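Local coordinates for 3-hydroxy-3-methylglutaryl-CoA lyase (Acinetobacter baumannii, PDB 6NDS), which belongs to the HMGL-like family of TIM-barrel enzymes and binds coenzyme A and a zinc ion, at residues G88-L93 with L97-A102; T76-T79 with I85-G88. All coordinates share one frame; numbering follows the deposited sequence. Where two conformers were deposited one is given.

Interaction 1. Residues G88-L93 with L97-A102. With COA (coenzyme A), chain B.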
ATOM      1  N   GLY A  88       6.999  18.409  19.877  1.00 19.68           N
ATOM      2  CA  GLY A  88       8.135  17.608  20.307  1.00 18.81           C
ATOM      3  C   GLY A  88       7.695  16.357  21.057  1.00 23.37           C
ATOM      4  O   GLY A  88       6.801  16.428  21.908  1.00 23.83           O
ATOM      5  N   LEU A  89       8.312  15.213  20.752  1.00 19.86           N
ATOM      6  CA  LEU A  89       8.012  13.957  21.440  1.00 17.77           C
ATOM      7  C   LEU A  89       8.737  13.903  22.779  1.00 23.73           C
ATOM      8  O   LEU A  89       9.941  14.173  22.856  1.00 22.82           O
ATOM      9  CB  LEU A  89       8.422  12.759  20.575  1.00 21.48           C
ATOM     10  CG  LEU A  89       8.161  11.367  21.183  1.00 25.05           C
ATOM     11  CD1 LEU A  89       7.832  10.378  20.089  1.00 26.00           C
ATOM     12  CD2 LEU A  89       9.358  10.849  21.977  1.00 24.19           C
ATOM     13  N   ILE A  90       8.008  13.479  23.812  0.57 22.80           N
ATOM     14  CA  ILE A  90       8.435  13.560  25.208  0.57 26.61           C
ATOM     15  C   ILE A  90       8.224  12.215  25.894  0.57 26.67           C
ATOM     16  O   ILE A  90       7.130  11.639  25.781  0.57 25.93           O
ATOM     17  CB  ILE A  90       7.659  14.665  25.941  0.57 30.57           C
ATOM     18  CG1 ILE A  90       7.842  16.007  25.231  0.57 30.14           C
ATOM     19  CG2 ILE A  90       8.093  14.748  27.390  0.57 30.31           C
ATOM     20  CD1 ILE A  90       9.287  16.407  25.079  0.57 27.73           C
ATOM     21  N   PRO A  91       9.215  11.667  26.619  1.00 24.80           N
ATOM     22  CA  PRO A  91       8.956  10.421  27.348  1.00 23.63           C
ATOM     23  C   PRO A  91       8.768  10.597  28.849  1.00 24.96           C
ATOM     24  O   PRO A  91       8.251   9.685  29.505  1.00 26.67           O
ATOM     25  CB  PRO A  91      10.226   9.614  27.069  1.00 27.92           C
ATOM     26  CG  PRO A  91      11.305  10.694  27.123  1.00 27.16           C
ATOM     27  CD  PRO A  91      10.655  11.990  26.605  1.00 28.72           C
ATOM     28  N   ASN A  92       9.218  11.722  29.409  1.00 25.59           N
ATOM     29  CA  ASN A  92       9.272  11.904  30.859  1.00 30.11           C
ATOM     30  C   ASN A  92       9.428  13.391  31.183  1.00 25.54           C
ATOM     31  O   ASN A  92       9.470  14.245  30.294  1.00 28.92           O
ATOM     32  CB  ASN A  92      10.407  11.079  31.486  1.00 27.52           C
ATOM     33  CG  ASN A  92      11.793  11.467  30.958  1.00 29.82           C
ATOM     34  OD1 ASN A  92      11.960  12.467  30.257  1.00 29.50           O
ATOM     35  ND2 ASN A  92      12.791  10.660  31.297  1.00 28.63           N
ATOM     36  N   LEU A  93       9.535  13.690  32.483  1.00 31.30           N
ATOM     37  CA  LEU A  93       9.543  15.082  32.928  1.00 28.69           C
ATOM     38  C   LEU A  93      10.778  15.831  32.435  1.00 30.83           C
ATOM     39  O   LEU A  93      10.677  16.989  32.011  1.00 31.88           O
ATOM     40  CB  LEU A  93       9.446  15.143  34.453  1.00 28.62           C
ATOM     41  CG  LEU A  93       9.561  16.540  35.060  1.00 36.27           C
ATOM     42  CD1 LEU A  93       8.476  17.441  34.502  1.00 34.57           C
ATOM     43  CD2 LEU A  93       9.484  16.469  36.576  1.00 40.79           C
ATOM     44  N   LEU A  97      10.635  19.355  30.250  1.00 30.73           N
ATOM     45  CA  LEU A  97      11.258  20.618  30.633  1.00 29.29           C
ATOM     46  C   LEU A  97      12.193  21.122  29.540  1.00 31.47           C
ATOM     47  O   LEU A  97      12.245  22.329  29.276  1.00 31.61           O
ATOM     48  CB  LEU A  97      12.004  20.451  31.958  1.00 30.64           C
ATOM     49  CG  LEU A  97      11.061  20.243  33.142  1.00 35.12           C
ATOM     50  CD1 LEU A  97      11.821  19.925  34.420  1.00 36.20           C
ATOM     51  CD2 LEU A  97      10.180  21.468  33.333  1.00 38.24           C
ATOM     52  N   ARG A  98      12.931  20.210  28.898  1.00 27.98           N
ATOM     53  CA  ARG A  98      13.762  20.579  27.753  1.00 29.41           C
ATOM     54  C   ARG A  98      12.911  21.148  26.628  1.00 26.79           C
ATOM     55  O   ARG A  98      13.275  22.156  26.011  1.00 26.81           O
ATOM     56  CB  ARG A  98      14.542  19.361  27.235  1.00 33.70           C
ATOM     57  CG  ARG A  98      15.674  18.825  28.126  1.00 39.92           C
ATOM     58  CD  ARG A  98      16.216  17.496  27.565  1.00 42.82           C
ATOM     59  NE  ARG A  98      16.709  17.631  26.190  1.00 40.25           N
ATOM     60  CZ  ARG A  98      16.803  16.633  25.310  1.00 42.32           C
ATOM     61  NH1 ARG A  98      16.427  15.405  25.640  1.00 32.99           N
ATOM     62  NH2 ARG A  98      17.267  16.867  24.087  1.00 41.30           N
ATOM     63  N   ALA A  99      11.777  20.504  26.343  1.00 25.17           N
ATOM     64  CA  ALA A  99      10.927  20.939  25.238  1.00 23.04           C
ATOM     65  C   ALA A  99      10.358  22.329  25.491  1.00 23.71           C
ATOM     66  O   ALA A  99      10.272  23.148  24.567  1.00 29.15           O
ATOM     67  CB  ALA A  99       9.799  19.925  25.016  1.00 24.63           C
ATOM     68  N   VAL A 100       9.950  22.611  26.732  1.00 26.34           N
ATOM     69  CA  VAL A 100       9.439  23.941  27.053  1.00 31.10           C
ATOM     70  C   VAL A 100      10.541  24.985  26.914  1.00 31.88           C
ATOM     71  O   VAL A 100      10.311  26.084  26.393  1.00 31.75           O
ATOM     72  CB  VAL A 100       8.813  23.947  28.458  1.00 35.83           C
ATOM     73  CG1 VAL A 100       8.538  25.374  28.912  1.00 40.79           C
ATOM     74  CG2 VAL A 100       7.528  23.123  28.459  1.00 34.90           C
ATOM     75  N   GLU A 101      11.757  24.661  27.374  1.00 31.18           N
ATOM     76  CA  GLU A 101      12.883  25.574  27.182  1.00 37.73           C
ATOM     77  C   GLU A 101      13.144  25.848  25.704  1.00 32.44           C
ATOM     78  O   GLU A 101      13.572  26.950  25.342  1.00 35.32           O
ATOM     79  CB  GLU A 101      14.143  25.008  27.839  1.00 38.86           C
ATOM     80  N   ALA A 102      12.908  24.866  24.844  1.00 29.99           N
ATOM     81  CA  ALA A 102      13.076  25.038  23.404  1.00 27.96           C
ATOM     82  C   ALA A 102      11.833  25.603  22.726  1.00 29.07           C
ATOM     83  O   ALA A 102      11.816  25.736  21.496  1.00 27.17           O
ATOM     84  CB  ALA A 102      13.464  23.702  22.761  1.00 27.31           C
TER
HETATM   85  N1A COA B 501      16.311  13.575  27.617  0.86 26.43           N
HETATM   86  C2A COA B 501      17.635  13.554  27.828  0.86 29.45           C
HETATM   87  N3A COA B 501      18.324  12.985  28.815  0.86 32.50           N
HETATM   88  C4A COA B 501      17.497  12.360  29.668  0.86 28.26           C
HETATM   89  C5A COA B 501      16.123  12.282  29.585  0.86 27.42           C
HETATM   90  C6A COA B 501      15.505  12.926  28.496  0.86 27.02           C
HETATM   91  N6A COA B 501      14.191  12.940  28.299  0.86 23.60           N
HETATM   92  N7A COA B 501      15.616  11.553  30.654  0.86 26.49           N
HETATM   93  C8A COA B 501      16.675  11.207  31.350  0.86 31.64           C
HETATM   94  N9A COA B 501      17.846  11.669  30.800  0.86 32.01           N
HETATM   95  C1B COA B 501      19.207  11.500  31.315  0.86 35.65           C
HETATM   96  C2B COA B 501      19.409  12.016  32.738  0.86 39.81           C
HETATM   97  O2B COA B 501      19.576  13.413  32.845  0.86 50.30           O
HETATM   98  C3B COA B 501      20.636  11.201  33.138  0.86 49.90           C
HETATM   99  O3B COA B 501      21.792  11.666  32.449  0.86 67.76           O
HETATM  100  P3B COA B 501      23.137  11.171  33.201  0.86 75.29           P
HETATM  101  O7A COA B 501      23.449   9.763  32.726  0.86 73.36           O
HETATM  102  O8A COA B 501      22.821  11.214  34.684  0.86 72.73           O
HETATM  103  O9A COA B 501      24.223  12.160  32.822  0.86 80.87           O
HETATM  104  C4B COA B 501      20.179   9.842  32.638  0.86 47.34           C
HETATM  105  O4B COA B 501      19.538  10.130  31.363  0.86 39.76           O
HETATM  106  C5B COA B 501      19.150   9.234  33.554  0.86 49.22           C
HETATM  107  O5B COA B 501      18.778   7.939  33.061  0.86 51.14           O
HETATM  108  P1A COA B 501      17.389   7.344  33.582  0.86 48.40           P
HETATM  109  O1A COA B 501      16.527   8.439  34.115  0.86 39.29           O
HETATM  110  O2A COA B 501      17.639   6.124  34.407  0.86 57.64           O
HETATM  111  O3A COA B 501      16.787   6.912  32.163  0.86 42.39           O
HETATM  112  P2A COA B 501      17.165   5.729  31.159  0.86 39.92           P
HETATM  113  O4A COA B 501      16.652   4.446  31.725  0.86 41.28           O
HETATM  114  O5A COA B 501      18.603   5.822  30.767  0.86 46.03           O
HETATM  115  O6A COA B 501      16.290   6.170  29.889  0.86 38.34           O
HETATM  116  CBP COA B 501      14.411   7.229  28.864  0.86 22.36           C
HETATM  117  CCP COA B 501      14.863   6.376  30.044  0.86 27.56           C
HETATM  118  CDP COA B 501      12.882   7.341  28.847  0.86 25.00           C
HETATM  119  CEP COA B 501      15.013   8.632  29.001  0.86 26.15           C
HETATM  120  CAP COA B 501      14.916   6.554  27.587  0.86 21.79           C
HETATM  121  OAP COA B 501      14.522   5.190  27.600  0.86 24.96           O
HETATM  122  C9P COA B 501      14.396   7.202  26.314  0.86 28.34           C
HETATM  123  O9P COA B 501      14.806   8.304  25.962  0.86 31.46           O
HETATM  124  N8P COA B 501      13.506   6.509  25.620  0.86 25.84           N
HETATM  125  C7P COA B 501      12.822   7.040  24.449  0.86 30.27           C
HETATM  126  C6P COA B 501      13.264   6.339  23.190  0.86 30.67           C
HETATM  127  C5P COA B 501      12.448   6.769  21.990  0.86 33.24           C
HETATM  128  O5P COA B 501      12.277   7.961  21.740  0.86 26.15           O
HETATM  129  N4P COA B 501      11.943   5.791  21.228  0.86 37.62           N
HETATM  130  C3P COA B 501      11.285   6.009  19.948  0.86 43.70           C
HETATM  131  C2P COA B 501      10.075   6.904  20.067  0.86 55.26           C
HETATM  132  S1P COA B 501       8.912   6.307  21.321  0.86 63.32           S

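Interaction 2. Residues T76-T79 with I85-G88. With EDO (1,2-ethanediol), chain G.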
ATOM      1  N   THR A  76      15.397  25.589  18.171  1.00 24.56           N
ATOM      2  CA  THR A  76      15.910  26.956  18.238  1.00 29.02           C
ATOM      3  C   THR A  76      16.026  27.572  16.853  1.00 26.49           C
ATOM      4  O   THR A  76      15.746  28.765  16.665  1.00 28.79           O
ATOM      5  CB  THR A  76      17.286  26.950  18.921  1.00 23.11           C
ATOM      6  OG1 THR A  76      17.132  26.637  20.299  1.00 36.30           O
ATOM      7  CG2 THR A  76      18.000  28.311  18.775  1.00 40.17           C
ATOM      8  N   GLY A  77      16.437  26.768  15.873  1.00 23.76           N
ATOM      9  CA  GLY A  77      16.891  27.259  14.592  1.00 23.41           C
ATOM     10  C   GLY A  77      15.844  27.366  13.504  1.00 21.27           C
ATOM     11  O   GLY A  77      16.040  28.134  12.558  1.00 24.83           O
ATOM     12  N   ILE A  78      14.734  26.626  13.617  1.00 21.23           N
ATOM     13  CA  ILE A  78      13.748  26.612  12.542  1.00 20.25           C
ATOM     14  C   ILE A  78      13.007  27.945  12.476  1.00 25.08           C
ATOM     15  O   ILE A  78      12.902  28.689  13.461  1.00 25.55           O
ATOM     16  CB  ILE A  78      12.755  25.444  12.714  1.00 19.33           C
ATOM     17  CG1 ILE A  78      12.100  25.477  14.101  1.00 20.35           C
ATOM     18  CG2 ILE A  78      13.459  24.103  12.454  1.00 20.67           C
ATOM     19  CD1 ILE A  78      10.930  24.471  14.236  1.00 21.07           C
ATOM     20  N   THR A  79      12.507  28.257  11.286  1.00 21.30           N
ATOM     21  CA  THR A  79      11.618  29.395  11.095  1.00 22.53           C
ATOM     22  C   THR A  79      10.215  29.007  11.546  1.00 26.02           C
ATOM     23  O   THR A  79       9.635  28.053  11.019  1.00 31.83           O
ATOM     24  CB  THR A  79      11.612  29.796   9.624  1.00 27.77           C
ATOM     25  OG1 THR A  79      12.943  30.120   9.219  1.00 31.52           O
ATOM     26  CG2 THR A  79      10.685  31.005   9.394  1.00 29.24           C
ATOM     27  N   ILE A  85       1.745  24.263  14.384  1.00 20.91           N
ATOM     28  CA  ILE A  85       2.111  23.777  15.710  1.00 18.61           C
ATOM     29  C   ILE A  85       3.302  22.841  15.560  1.00 20.88           C
ATOM     30  O   ILE A  85       3.200  21.786  14.921  1.00 20.03           O
ATOM     31  CB  ILE A  85       0.919  23.075  16.382  1.00 20.65           C
ATOM     32  CG1 ILE A  85      -0.216  24.074  16.606  1.00 22.94           C
ATOM     33  CG2 ILE A  85       1.337  22.398  17.687  1.00 22.04           C
ATOM     34  CD1 ILE A  85      -1.555  23.404  16.828  1.00 31.59           C
ATOM     35  N   TYR A  86       4.443  23.230  16.136  1.00 20.19           N
ATOM     36  CA  TYR A  86       5.653  22.420  16.121  1.00 19.82           C
ATOM     37  C   TYR A  86       5.676  21.555  17.376  1.00 21.65           C
ATOM     38  O   TYR A  86       5.737  22.078  18.498  1.00 21.38           O
ATOM     39  CB  TYR A  86       6.889  23.316  16.020  1.00 19.22           C
ATOM     40  CG  TYR A  86       6.900  24.096  14.711  1.00 18.88           C
ATOM     41  CD1 TYR A  86       7.425  23.538  13.550  1.00 19.68           C
ATOM     42  CD2 TYR A  86       6.354  25.377  14.640  1.00 21.53           C
ATOM     43  CE1 TYR A  86       7.421  24.227  12.350  1.00 20.22           C
ATOM     44  CE2 TYR A  86       6.338  26.082  13.443  1.00 23.00           C
ATOM     45  CZ  TYR A  86       6.878  25.501  12.306  1.00 20.81           C
ATOM     46  OH  TYR A  86       6.861  26.181  11.122  1.00 22.99           O
ATOM     47  N   VAL A  87       5.625  20.239  17.178  1.00 20.12           N
ATOM     48  CA  VAL A  87       5.417  19.255  18.235  1.00 18.66           C
ATOM     49  C   VAL A  87       6.753  18.616  18.583  1.00 18.17           C
ATOM     50  O   VAL A  87       7.541  18.295  17.692  1.00 19.73           O
ATOM     51  CB  VAL A  87       4.420  18.171  17.777  1.00 21.30           C
ATOM     52  CG1 VAL A  87       4.188  17.144  18.887  1.00 20.72           C
ATOM     53  CG2 VAL A  87       3.094  18.799  17.285  1.00 21.34           C
ATOM     54  N   GLY A  88       6.999  18.409  19.877  1.00 19.68           N
ATOM     55  CA  GLY A  88       8.135  17.608  20.307  1.00 18.81           C
ATOM     56  C   GLY A  88       7.695  16.357  21.057  1.00 23.37           C
ATOM     57  O   GLY A  88       6.801  16.428  21.908  1.00 23.83           O
TER
HETATM   58  C1  EDO G 506      15.953  31.624  14.018  1.00 66.76           C
HETATM   59  O1  EDO G 506      15.295  31.209  15.219  1.00 69.10           O
HETATM   60  C2  EDO G 506      15.006  31.417  12.846  1.00 61.71           C
HETATM   61  O2  EDO G 506      13.739  32.010  13.154  1.00 60.11           O

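Interaction 1. Residues G88-L93 with L97-A102
L97 lies obliquely across L93, with its CG 4.0 Å from L93 CD1. L93 CG is anti to its backbone N (chi1 175°), which sets L93 CD1 beside L97 CG. The two residues are one turn apart in helix 93-101 and share a backbone bond, from L97 N to L93 O at 2.9 Å. L97 CG also rests against L93 O, at 3.5 Å. Further in, A99 CB meets I90 CD1 at 3.6 Å, a doubtful distance, since I90 has two deposited conformers. F59 and L107 also touch both residues. I90 to A99 packs strand 85-90 on helix 93-101, within the beta-alpha-beta unit of the TIM barrel that strand 106-112 completes. The loop after the strand, with R98 of the helix, forms part of the coenzyme A pocket. N92 takes the adenine with both ends of its amide. Its ND2 donates to N7A at 3.0 Å and 168°, nearly straight. Its OD1 accepts from N6A, also at 3.0 Å. N92 N-caps the helix, and OD1 receives G95 N as well. That cap should limit the rotation of the amide. P91 CG lies 3.8 Å from N6A. From the helix, R98 NH1 comes within 2.7 Å of N1A, but the bond is bent to 127° and weak. The adenine nitrogen sits at the edge of the guanidinium, and NH1 also bonds to V60 O.

Interaction 2. Residues T76-T79 with I85-G88
With chi1 at 54°, I78 places CG1 between its backbone N and carbonyl carbon, and an extended chi2 carries CD1 out to the ring of Y86. Y86 has CG anti to its carbonyl carbon (chi1 -63°), which turns the ring to meet it. The contact belongs to a beta-alpha-beta unit of the TIM barrel. Helix 71-77 ends here, and a short loop leads into strand 85-90, next to strand 53-58 in the parallel sheet. I78 is the first residue past the helix to leave helical backbone angles. Its CB points at the strand.

The I78 methyl sits over one face of the Y86 ring. CD1 is 4.1 Å from the ring centroid and 28° off the normal, which makes a CH-pi contact. It is shifted toward one side of the ring, with Y86 CD1 the nearest ring atom to I78 CD1 at 3.7 Å. I40, I43 and N44 of helix 36-46 also touch I78, so I78 lies between that helix and the ring.

The phenol end of Y86 has polar partners beyond the two segments. Its OH is hydrogen-bonded to S47 OG and to H81 N, which anchor the far end of the ring. T79 O also approaches, 3.3 Å from Y86 OH. T79 N is bonded to N44 OD1, which ties the loop to helix 36-46.

A molecule of 1,2-ethanediol, probably from the crystallisation liquor, lies against the backbone at the helix end. Its O1 donates to T76 O at 2.9 Å, while its O2 makes a weak, long bond to I78 O at 3.4 Å.

How the interactions relate
Interactions 1 and 2 use the same strand, 85-90, and share G88. Their centres are about 12 Å apart. Interaction 2 ties the first half of the strand to the end of the preceding helix, 71-77. Interaction 1 ties its later part to the following helix, 93-101. The two contacts therefore belong to consecutive beta-alpha-beta units of the barrel. They differ in their relation to the ligand. P91, N92 and R98 of interaction 1 line the coenzyme A pocket. Y86 is far from this end of the pocket, its CA 18.5 Å from N92 CA. The zinc ion is held by D25, H215 and H217, which belong to neither contact.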